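Local coordinates for protein putative fimbrium anchoring subunit Fim4B (Bacteroides ovatus, PDB 5CAG) that probably anchors fimbriae to the bacterial outer membrane, as a predicted lipoprotein of the FimB/Mfa2 family within the Bacteroidetes fimbrillin superfamily, at residues A[94-99]-A[109-114]; A[143-148]-A[204-209]; A[169-174]-A[181-186]; A[229-234]-A[249-254]. One frame throughout, in Å; residues are numbered along the deposited sequence.

Contact 1 (A[94-99]-A[109-114]); sequences AYTGNC and KMVWSP
Cys99 lies over one face of the Trp112 indole. Its SG sits 4.1 Å from the centroid of the six-membered ring of Trp112 and 15° off the ring normal, a sulfur-aromatic contact, and its CB adds a CH-pi contact over that ring. Trp112 reaches this place because CG stands anti to its own carbonyl carbon (chi1 -56°), which swings the indole back beside the chain of Gly97 to Cys99. Met110 O is gripped twice from opposite faces of its carbonyl plane: by Cys99 N at 2.8 Å, and by Asn98 ND2, which lies well above the plane. ND2 has a second acceptor in Gln185, so the amide joins three pieces of chain. At the other end Thr96 OG1 donates to Trp112 O at 3.0 Å in the carbonyl plane, and Thr96 CG2 rests on Pro114 CA at 3.8 Å. Between these side chains Trp112 N bonds to Gly97 O, 3.0 Å away. Val111 turns its other backbone edge to Pro186 and Tyr188. Asn98 and Val111 form a single bridge between the chain just after strand 93-96 and the loop that leads to strand 118-127, an isolated beta-bridge closing a loop between two strands of an all-beta fold.

Contact 2 (A[143-148]-A[204-209]); sequences VVKKYS and AFKQVK. With SO4 (sulfate ion), chain D.
This contact is the end of an antiparallel strand pair, where strand 197-205 runs out against the long strand 134-154. Val144 and Phe205 form a non-hydrogen-bonded pair, and Lys145 and Ala204 the hydrogen-bonded pair next to it: Lys145 N gives to Ala204 O at 2.8 Å, and Ala204 N returns a bond to Lys145 O at 3.1 Å. A further bond, from Lys206 N to Val143 O at 2.8 Å, carries the pairing one step past the last strand residue.

On one face Val144 sets its CG2 branch against the Phe205 ring, 3.6 Å from CE1, the two side chains meeting at a slant. The same ring turns its edge to the carbonyl of Val143. The other face carries Lys145, Ala204 and Tyr147. Here the aliphatic parts of two lysines cross at about a right angle, Lys145 CG to Lys206 CG 3.8 Å, while their ammonium groups stay 6.4 Å apart from NZ to NZ. Lys206 NZ is paired with Glu141 in a salt bridge, which probably eases the like charges. Tyr147 CE1 touches Ala204 CB at 4.0 Å.

Lys146 points away from strand 197-205, and its extended chain brings NZ to within 3.0 Å of sulfate O4, an ion also bound by Thr30 and probably derived from the crystallisation liquor. The antiparallel pairing of strands 134-154 and 197-205, ending where the shorter strand runs out, belongs to an all-beta protein of the FimB/Mfa2 family and is consistent with a transthyretin-like beta-sandwich architecture.

Contact 3 (A[169-174]-A[181-186]); sequences LSDCYC and VCSSQP
A classic beta bulge marks this contact, at the edge of the four-stranded antiparallel sheet where strand 172-174 meets strand 179-181: Asp171 and Cys172 both face Val181. Cys172 and Val181 form an antiparallel hydrogen-bonded pair, with Val181 N to Cys172 O at 2.8 Å and Cys172 N to Val181 O at 3.1 Å. The extra residue, Asp171, directs its own N to the same Val181 O, but at 3.2 Å and a bent 125° this bond is weak. Beside the pair, Cys172 CB touches Val181 CG1 at 3.5 Å.

At the bulge the Asp171 side chain turns toward Ser183. CG sits between the backbone N and the carbonyl carbon (chi1 53°), and from there the carboxylate reaches across to Ser183 with both oxygens. OD1 takes the hydroxyl proton of Ser183 OG at 2.7 Å, and OD2 takes Ser183 N at 3.0 Å in a nearly straight bond; each oxygen is met on its syn side, the hydroxyl further out of the carboxylate plane than the amide. Ser183 OG in turn accepts from Gln185 NE2, which lies 3.1 Å away with the hydroxyl in the amide plane of Gln185, while Gln185 OE1 takes a bond from Asn98. Cys182 SG, anti to its backbone N, accepts a long bond from Ser184 N.

A buried carboxylate is thereby met by two donors of one serine, one at each oxygen, and the serine hydroxyl relays the chain on to an amide; this two-point grip probably stabilises the charged form of Asp171 and fixes the turn at 182-185.

Contact 4 (A[229-234]-A[249-254]); sequences GAIILI and IDVTEI
The two segments run antiparallel, with Ile232 and Asp250 as a non-hydrogen-bonded pair and Leu233 and Ile249 as the hydrogen-bonded pair beside it, joined by Ile249 N to Leu233 O at 2.7 Å and by the return bond from Leu233 N to Ile249 O. At the open end of this hairpin, formed by strands 232-239 and 244-250, Val251 N still reaches Ile231 O at 2.9 Å, and a side chain then takes over from the backbone. Thr252 OG1 accepts Ile231 N at 2.8 Å in an almost straight bond (172°). The same hydroxyl donates to Asp250 OD1 at 2.6 Å. CG anti to the backbone N (chi1 -172°) turns the Asp250 carboxylate toward Thr252, so that OD1 also takes Thr252 N and closes an Asx turn. On the buried side Ile231 and Val251 meet CG2 to CG2 at 3.5 Å, their side chains at about a right angle, and Leu233 CD1 approaches Val251 CG1 at 4.1 Å; Ile166 and Ile275 extend this apolar patch. The Thr252 hydroxyl thus serves as acceptor and donor at once, linking the residue just before strand 232-239 to the turn that follows strand 244-250, while Asp250 OD1 draws two donors from the one threonine.

How the contacts relate
Contacts 1, 2 and 3 pack together, while contact 4 lies farther out, its centre 19 Å from that of contact 1. Contact 3 bonds to both of the others, which also touch each other directly: Ala94 N is 2.8 Å from Tyr173 O and Val111 N is 2.9 Å from Pro186 O, and Phe205 N is 2.8 Å from Ser170 O, all probable hydrogen bonds. Phe205 is the common core residue, its CZ meeting Pro114 CB at 3.7 Å. Contact 4 touches contact 3 through Leu169 CD2 and Ile231 CD1, 3.6 Å apart, and stays about 6 Å from contact 2 at nearest atoms. Sulfates, probably from the crystallisation liquor, lie near Trp112 and on Lys146.

Contact 1 (A[94-99]-A[109-114])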
# COMPACT_ATOMS: atom_id res chain seq x y z
N ALA A 94 -5.07 5.49 -1.01
CA ALA A 94 -5.28 4.15 -0.48
C ALA A 94 -4.74 4.15 0.94
O ALA A 94 -3.64 4.66 1.17
CB ALA A 94 -4.57 3.11 -1.33
N TYR A 95 -5.52 3.64 1.89
CA TYR A 95 -5.12 3.68 3.30
C TYR A 95 -5.58 2.42 4.02
O TYR A 95 -6.34 1.65 3.45
CB TYR A 95 -5.70 4.94 3.98
CG TYR A 95 -7.21 4.94 4.11
CD1 TYR A 95 -8.03 5.21 3.02
CD2 TYR A 95 -7.82 4.71 5.34
CE1 TYR A 95 -9.42 5.20 3.14
CE2 TYR A 95 -9.21 4.71 5.47
CZ TYR A 95 -10.01 4.96 4.37
OH TYR A 95 -11.38 4.92 4.50
N THR A 96 -5.13 2.23 5.27
CA THR A 96 -5.58 1.10 6.08
C THR A 96 -6.31 1.57 7.32
O THR A 96 -6.09 2.70 7.77
CB THR A 96 -4.44 0.22 6.47
OG1 THR A 96 -3.36 1.06 6.93
CG2 THR A 96 -4.04 -0.72 5.36
N GLY A 97 -7.15 0.72 7.88
CA GLY A 97 -7.87 1.08 9.10
C GLY A 97 -7.01 1.03 10.34
O GLY A 97 -5.93 0.42 10.32
N ASN A 98 -7.46 1.68 11.44
CA ASN A 98 -6.75 1.59 12.71
C ASN A 98 -7.08 0.23 13.35
O ASN A 98 -8.20 -0.25 13.16
CB ASN A 98 -7.10 2.73 13.61
CG ASN A 98 -6.28 3.95 13.35
OD1 ASN A 98 -6.72 4.89 12.70
ND2 ASN A 98 -5.07 3.96 13.90
N CYS A 99 -6.11 -0.42 14.03
CA CYS A 99 -6.27 -1.75 14.63
C CYS A 99 -7.30 -1.71 15.72
O CYS A 99 -7.08 -1.14 16.81
CB CYS A 99 -4.96 -2.33 15.15
SG CYS A 99 -3.62 -2.29 13.94
N LYS A 109 -3.77 3.01 18.31
CA LYS A 109 -3.00 4.10 17.72
C LYS A 109 -2.32 3.63 16.41
O LYS A 109 -1.83 4.46 15.64
CB LYS A 109 -1.98 4.62 18.75
CG LYS A 109 -2.65 5.48 19.83
CD LYS A 109 -1.92 5.52 21.20
CE LYS A 109 -2.59 4.70 22.30
NZ LYS A 109 -3.98 5.12 22.60
N MSE A 110 -2.30 2.31 16.17
CA MSE A 110 -1.69 1.66 15.01
C MSE A 110 -2.70 1.37 13.89
O MSE A 110 -3.91 1.33 14.13
CB MSE A 110 -1.04 0.35 15.42
CG MSE A 110 -0.06 0.48 16.56
SE MSE A 110 0.63 -1.27 17.06
CE MSE A 110 1.59 -0.81 18.68
N VAL A 111 -2.18 1.12 12.67
CA VAL A 111 -2.94 0.79 11.46
C VAL A 111 -2.52 -0.60 10.92
O VAL A 111 -1.41 -1.05 11.17
CB VAL A 111 -2.77 1.88 10.38
CG1 VAL A 111 -3.27 3.23 10.90
CG2 VAL A 111 -1.32 1.97 9.91
N TRP A 112 -3.40 -1.26 10.18
CA TRP A 112 -3.12 -2.59 9.64
C TRP A 112 -2.14 -2.53 8.49
O TRP A 112 -2.08 -1.51 7.82
CB TRP A 112 -4.41 -3.25 9.15
CG TRP A 112 -5.50 -3.36 10.16
CD1 TRP A 112 -6.63 -2.61 10.24
CD2 TRP A 112 -5.60 -4.35 11.20
NE1 TRP A 112 -7.42 -3.03 11.29
CE2 TRP A 112 -6.82 -4.11 11.88
CE3 TRP A 112 -4.78 -5.41 11.62
CZ2 TRP A 112 -7.23 -4.90 12.96
CZ3 TRP A 112 -5.21 -6.20 12.68
CH2 TRP A 112 -6.41 -5.94 13.34
N SER A 113 -1.38 -3.63 8.25
CA SER A 113 -0.45 -3.73 7.12
C SER A 113 -1.26 -3.83 5.83
O SER A 113 -2.31 -4.49 5.83
CB SER A 113 0.51 -4.92 7.24
OG SER A 113 0.25 -5.74 8.36
N PRO A 114 -0.86 -3.10 4.77
CA PRO A 114 -1.65 -3.10 3.55
C PRO A 114 -1.54 -4.40 2.78
O PRO A 114 -0.44 -4.94 2.68
CB PRO A 114 -1.05 -1.95 2.76
CG PRO A 114 0.33 -1.85 3.22
CD PRO A 114 0.28 -2.17 4.67

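Contact 2 (A[143-148]-A[204-209])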
# COMPACT_ATOMS: atom_id res chain seq x y z
N VAL A 143 2.32 -1.80 -5.83
CA VAL A 143 2.79 -0.66 -5.04
C VAL A 143 2.94 -1.00 -3.55
O VAL A 143 3.13 -0.11 -2.73
CB VAL A 143 1.87 0.55 -5.25
CG1 VAL A 143 1.96 1.05 -6.69
CG2 VAL A 143 0.43 0.21 -4.89
N VAL A 144 2.87 -2.29 -3.19
CA VAL A 144 3.05 -2.73 -1.81
C VAL A 144 4.31 -3.58 -1.70
O VAL A 144 4.39 -4.61 -2.36
CB VAL A 144 1.83 -3.50 -1.27
CG1 VAL A 144 2.10 -4.02 0.13
CG2 VAL A 144 0.57 -2.65 -1.30
N LYS A 145 5.28 -3.13 -0.88
CA LYS A 145 6.55 -3.84 -0.62
C LYS A 145 6.37 -4.79 0.57
O LYS A 145 5.77 -4.39 1.57
CB LYS A 145 7.72 -2.84 -0.35
CG LYS A 145 8.28 -2.03 -1.56
CD LYS A 145 9.69 -1.40 -1.28
CE LYS A 145 10.42 -0.75 -2.47
NZ LYS A 145 10.40 0.77 -2.50
N LYS A 146 6.86 -6.05 0.47
CA LYS A 146 6.84 -7.01 1.58
C LYS A 146 8.19 -6.95 2.32
O LYS A 146 9.24 -6.85 1.68
CB LYS A 146 6.61 -8.45 1.11
CG LYS A 146 5.35 -8.76 0.34
CD LYS A 146 5.51 -10.15 -0.30
CE LYS A 146 4.37 -10.57 -1.20
NZ LYS A 146 4.78 -11.65 -2.15
N TYR A 147 8.15 -7.08 3.64
CA TYR A 147 9.33 -7.11 4.50
C TYR A 147 9.23 -8.27 5.49
O TYR A 147 8.13 -8.70 5.85
CB TYR A 147 9.48 -5.81 5.28
CG TYR A 147 9.52 -4.54 4.46
CD1 TYR A 147 8.35 -3.89 4.09
CD2 TYR A 147 10.73 -3.89 4.20
CE1 TYR A 147 8.37 -2.69 3.39
CE2 TYR A 147 10.77 -2.68 3.51
CZ TYR A 147 9.58 -2.08 3.10
OH TYR A 147 9.61 -0.89 2.41
N SER A 148 10.38 -8.76 5.93
CA SER A 148 10.50 -9.82 6.93
C SER A 148 11.80 -9.60 7.69
O SER A 148 12.74 -9.02 7.14
CB SER A 148 10.47 -11.21 6.28
OG SER A 148 11.63 -11.52 5.53
N ALA A 204 4.33 -2.46 3.51
CA ALA A 204 4.15 -1.02 3.44
C ALA A 204 4.07 -0.60 1.98
O ALA A 204 4.51 -1.34 1.10
CB ALA A 204 5.29 -0.32 4.14
N PHE A 205 3.49 0.58 1.70
CA PHE A 205 3.43 1.08 0.34
C PHE A 205 4.81 1.54 -0.09
O PHE A 205 5.64 1.91 0.75
CB PHE A 205 2.42 2.23 0.22
CG PHE A 205 0.98 1.80 0.33
CD1 PHE A 205 0.40 0.98 -0.64
CD2 PHE A 205 0.21 2.16 1.43
CE1 PHE A 205 -0.93 0.55 -0.51
CE2 PHE A 205 -1.11 1.73 1.55
CZ PHE A 205 -1.68 0.93 0.58
N LYS A 206 5.07 1.48 -1.42
CA LYS A 206 6.30 1.99 -2.05
C LYS A 206 6.40 3.49 -1.76
O LYS A 206 5.36 4.17 -1.71
CB LYS A 206 6.28 1.75 -3.57
CG LYS A 206 6.76 0.41 -4.05
CD LYS A 206 6.85 0.37 -5.57
CE LYS A 206 7.32 -0.98 -6.06
NZ LYS A 206 7.00 -1.22 -7.49
N GLN A 207 7.61 4.02 -1.55
CA GLN A 207 7.74 5.46 -1.30
C GLN A 207 7.34 6.23 -2.55
O GLN A 207 6.67 7.28 -2.47
CB GLN A 207 9.18 5.81 -0.87
CG GLN A 207 9.27 7.01 0.05
CD GLN A 207 10.71 7.37 0.27
OE1 GLN A 207 11.27 8.17 -0.48
NE2 GLN A 207 11.35 6.75 1.25
N VAL A 208 7.74 5.68 -3.72
CA VAL A 208 7.44 6.21 -5.04
C VAL A 208 7.26 5.09 -6.04
O VAL A 208 8.05 4.12 -6.05
CB VAL A 208 8.52 7.19 -5.59
CG1 VAL A 208 7.95 8.03 -6.74
CG2 VAL A 208 9.08 8.11 -4.51
N LYS A 209 6.25 5.28 -6.94
CA LYS A 209 5.93 4.58 -8.18
C LYS A 209 7.27 4.27 -8.90
O LYS A 209 8.17 5.13 -8.99
CB LYS A 209 5.01 5.52 -9.01
CG LYS A 209 4.95 5.38 -10.55
CD LYS A 209 3.95 6.39 -11.21
CE LYS A 209 3.30 5.95 -12.53
NZ LYS A 209 2.26 4.84 -12.41
S SO4 D . 1.99 -11.85 -5.26
O1 SO4 D . 0.98 -12.10 -4.22
O2 SO4 D . 1.79 -12.77 -6.38
O3 SO4 D . 1.87 -10.46 -5.72
O4 SO4 D . 3.32 -12.08 -4.72

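Contact 3 (A[169-174]-A[181-186])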
# COMPACT_ATOMS: atom_id res chain seq x y z
N LEU A 169 7.39 4.27 7.59
CA LEU A 169 7.14 3.75 6.25
C LEU A 169 5.84 4.32 5.71
O LEU A 169 5.11 4.95 6.45
CB LEU A 169 7.14 2.21 6.22
CG LEU A 169 8.44 1.51 6.59
CD1 LEU A 169 8.26 0.01 6.53
CD2 LEU A 169 9.53 1.87 5.69
N SER A 170 5.58 4.14 4.41
CA SER A 170 4.38 4.67 3.78
C SER A 170 3.20 3.73 4.07
O SER A 170 3.17 2.59 3.60
CB SER A 170 4.60 4.89 2.28
OG SER A 170 5.86 5.49 2.03
N ASP A 171 2.26 4.20 4.90
CA ASP A 171 1.09 3.43 5.29
C ASP A 171 -0.12 3.86 4.46
O ASP A 171 -1.21 3.30 4.60
CB ASP A 171 0.83 3.58 6.81
CG ASP A 171 0.75 5.01 7.28
OD1 ASP A 171 -0.34 5.61 7.15
OD2 ASP A 171 1.78 5.53 7.79
N CYS A 172 0.10 4.86 3.59
CA CYS A 172 -0.85 5.43 2.64
C CYS A 172 -0.22 5.59 1.28
O CYS A 172 0.99 5.79 1.20
CB CYS A 172 -1.37 6.76 3.15
SG CYS A 172 -2.38 6.60 4.61
N TYR A 173 -1.01 5.53 0.22
CA TYR A 173 -0.47 5.69 -1.12
C TYR A 173 -1.42 6.59 -1.91
O TYR A 173 -2.61 6.29 -1.99
CB TYR A 173 -0.23 4.33 -1.80
CG TYR A 173 0.41 4.41 -3.17
CD1 TYR A 173 1.79 4.57 -3.32
CD2 TYR A 173 -0.36 4.28 -4.33
CE1 TYR A 173 2.38 4.62 -4.59
CE2 TYR A 173 0.22 4.34 -5.59
CZ TYR A 173 1.59 4.51 -5.73
OH TYR A 173 2.12 4.59 -7.01
N CYS A 174 -0.89 7.74 -2.39
CA CYS A 174 -1.63 8.68 -3.21
C CYS A 174 -1.57 8.12 -4.59
O CYS A 174 -0.50 8.12 -5.19
CB CYS A 174 -1.02 10.08 -3.13
SG CYS A 174 -1.46 10.99 -1.63
N VAL A 181 2.75 7.90 1.39
CA VAL A 181 2.80 8.92 2.42
C VAL A 181 2.68 8.25 3.82
O VAL A 181 2.01 7.21 3.98
CB VAL A 181 1.81 10.10 2.19
CG1 VAL A 181 0.39 9.74 2.57
CG2 VAL A 181 2.26 11.34 2.93
N CYS A 182 3.39 8.83 4.79
CA CYS A 182 3.45 8.33 6.16
C CYS A 182 2.57 9.19 7.05
O CYS A 182 2.79 10.41 7.17
CB CYS A 182 4.89 8.29 6.65
SG CYS A 182 5.05 7.67 8.34
N SER A 183 1.57 8.56 7.67
CA SER A 183 0.62 9.25 8.51
C SER A 183 1.11 9.41 9.93
O SER A 183 0.37 9.93 10.77
CB SER A 183 -0.71 8.52 8.51
OG SER A 183 -0.63 7.31 9.24
N SER A 184 2.33 8.94 10.23
CA SER A 184 2.95 8.98 11.56
C SER A 184 2.22 8.00 12.55
O SER A 184 2.52 7.96 13.75
CB SER A 184 3.03 10.42 12.08
OG SER A 184 3.57 11.26 11.07
N GLN A 185 1.32 7.16 12.01
CA GLN A 185 0.63 6.07 12.68
C GLN A 185 1.39 4.77 12.37
O GLN A 185 1.57 4.44 11.19
CB GLN A 185 -0.81 5.95 12.19
CG GLN A 185 -1.71 7.10 12.56
CD GLN A 185 -3.09 6.81 12.08
OE1 GLN A 185 -3.99 6.50 12.87
NE2 GLN A 185 -3.26 6.85 10.76
N PRO A 186 1.86 4.02 13.38
CA PRO A 186 2.65 2.81 13.09
C PRO A 186 1.87 1.67 12.44
O PRO A 186 0.69 1.47 12.72
CB PRO A 186 3.13 2.38 14.47
CG PRO A 186 3.00 3.59 15.33
CD PRO A 186 1.78 4.26 14.83

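Contact 4 (A[229-234]-A[249-254])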
# COMPACT_ATOMS: atom_id res chain seq x y z
N GLY A 229 13.33 11.00 7.00
CA GLY A 229 12.47 10.05 7.71
C GLY A 229 13.21 8.89 8.33
O GLY A 229 13.89 8.13 7.62
N ALA A 230 13.08 8.75 9.66
CA ALA A 230 13.70 7.68 10.43
C ALA A 230 12.77 6.48 10.47
O ALA A 230 11.55 6.66 10.58
CB ALA A 230 14.00 8.16 11.83
N ILE A 231 13.31 5.27 10.35
CA ILE A 231 12.50 4.05 10.35
C ILE A 231 12.76 3.28 11.63
O ILE A 231 13.85 2.77 11.83
CB ILE A 231 12.72 3.21 9.09
CG1 ILE A 231 12.41 4.06 7.85
CG2 ILE A 231 11.85 1.96 9.12
CD1 ILE A 231 12.69 3.40 6.56
N ILE A 232 11.73 3.19 12.49
CA ILE A 232 11.87 2.55 13.78
C ILE A 232 10.93 1.34 13.96
O ILE A 232 9.70 1.44 13.83
CB ILE A 232 11.69 3.59 14.90
CG1 ILE A 232 12.90 4.52 14.96
CG2 ILE A 232 11.50 2.94 16.25
CD1 ILE A 232 12.67 5.79 14.32
N LEU A 233 11.55 0.22 14.28
CA LEU A 233 10.93 -1.05 14.60
C LEU A 233 10.76 -1.10 16.10
O LEU A 233 11.72 -0.78 16.82
CB LEU A 233 11.83 -2.18 14.12
CG LEU A 233 11.15 -3.43 13.70
CD1 LEU A 233 12.04 -4.22 12.79
CD2 LEU A 233 10.80 -4.26 14.88
N ILE A 234 9.53 -1.42 16.58
CA ILE A 234 9.21 -1.47 18.01
C ILE A 234 8.67 -2.83 18.33
O ILE A 234 7.71 -3.27 17.71
CB ILE A 234 8.26 -0.35 18.54
CG1 ILE A 234 8.60 1.06 17.98
CG2 ILE A 234 8.28 -0.33 20.06
CD1 ILE A 234 7.80 1.51 16.63
N ILE A 249 14.21 -0.39 17.86
CA ILE A 249 15.35 -0.61 16.94
C ILE A 249 15.23 0.34 15.76
O ILE A 249 14.17 0.42 15.15
CB ILE A 249 15.44 -2.06 16.43
CG1 ILE A 249 15.57 -3.04 17.58
CG2 ILE A 249 16.59 -2.22 15.43
CD1 ILE A 249 14.99 -4.37 17.24
N ASP A 250 16.33 1.04 15.44
CA ASP A 250 16.43 1.96 14.32
C ASP A 250 16.96 1.17 13.13
O ASP A 250 18.13 0.79 13.09
CB ASP A 250 17.35 3.13 14.69
CG ASP A 250 17.40 4.27 13.70
OD1 ASP A 250 17.25 4.01 12.49
OD2 ASP A 250 17.70 5.41 14.12
N VAL A 251 16.06 0.88 12.18
CA VAL A 251 16.38 0.10 10.98
C VAL A 251 16.54 1.00 9.75
O VAL A 251 16.62 0.47 8.64
CB VAL A 251 15.36 -1.02 10.70
CG1 VAL A 251 15.38 -2.09 11.79
CG2 VAL A 251 13.97 -0.45 10.52
N THR A 252 16.61 2.34 9.94
CA THR A 252 16.74 3.28 8.82
C THR A 252 17.82 2.83 7.82
O THR A 252 17.50 2.69 6.64
CB THR A 252 16.99 4.72 9.28
OG1 THR A 252 16.13 5.06 10.36
CG2 THR A 252 16.78 5.72 8.15
N GLU A 253 19.06 2.55 8.28
CA GLU A 253 20.11 2.17 7.32
C GLU A 253 19.99 0.74 6.76
O GLU A 253 20.62 0.46 5.74
CB GLU A 253 21.55 2.38 7.88
CG GLU A 253 22.02 3.81 8.12
CD GLU A 253 21.46 4.94 7.27
OE1 GLU A 253 21.54 4.86 6.02
OE2 GLU A 253 20.96 5.93 7.86
N ILE A 254 19.20 -0.15 7.38
CA ILE A 254 19.11 -1.53 6.88
C ILE A 254 17.74 -1.90 6.34
O ILE A 254 17.51 -3.07 6.02
CB ILE A 254 19.53 -2.55 7.98
CG1 ILE A 254 18.68 -2.45 9.27
CG2 ILE A 254 20.99 -2.43 8.30
CD1 ILE A 254 18.21 -3.79 9.78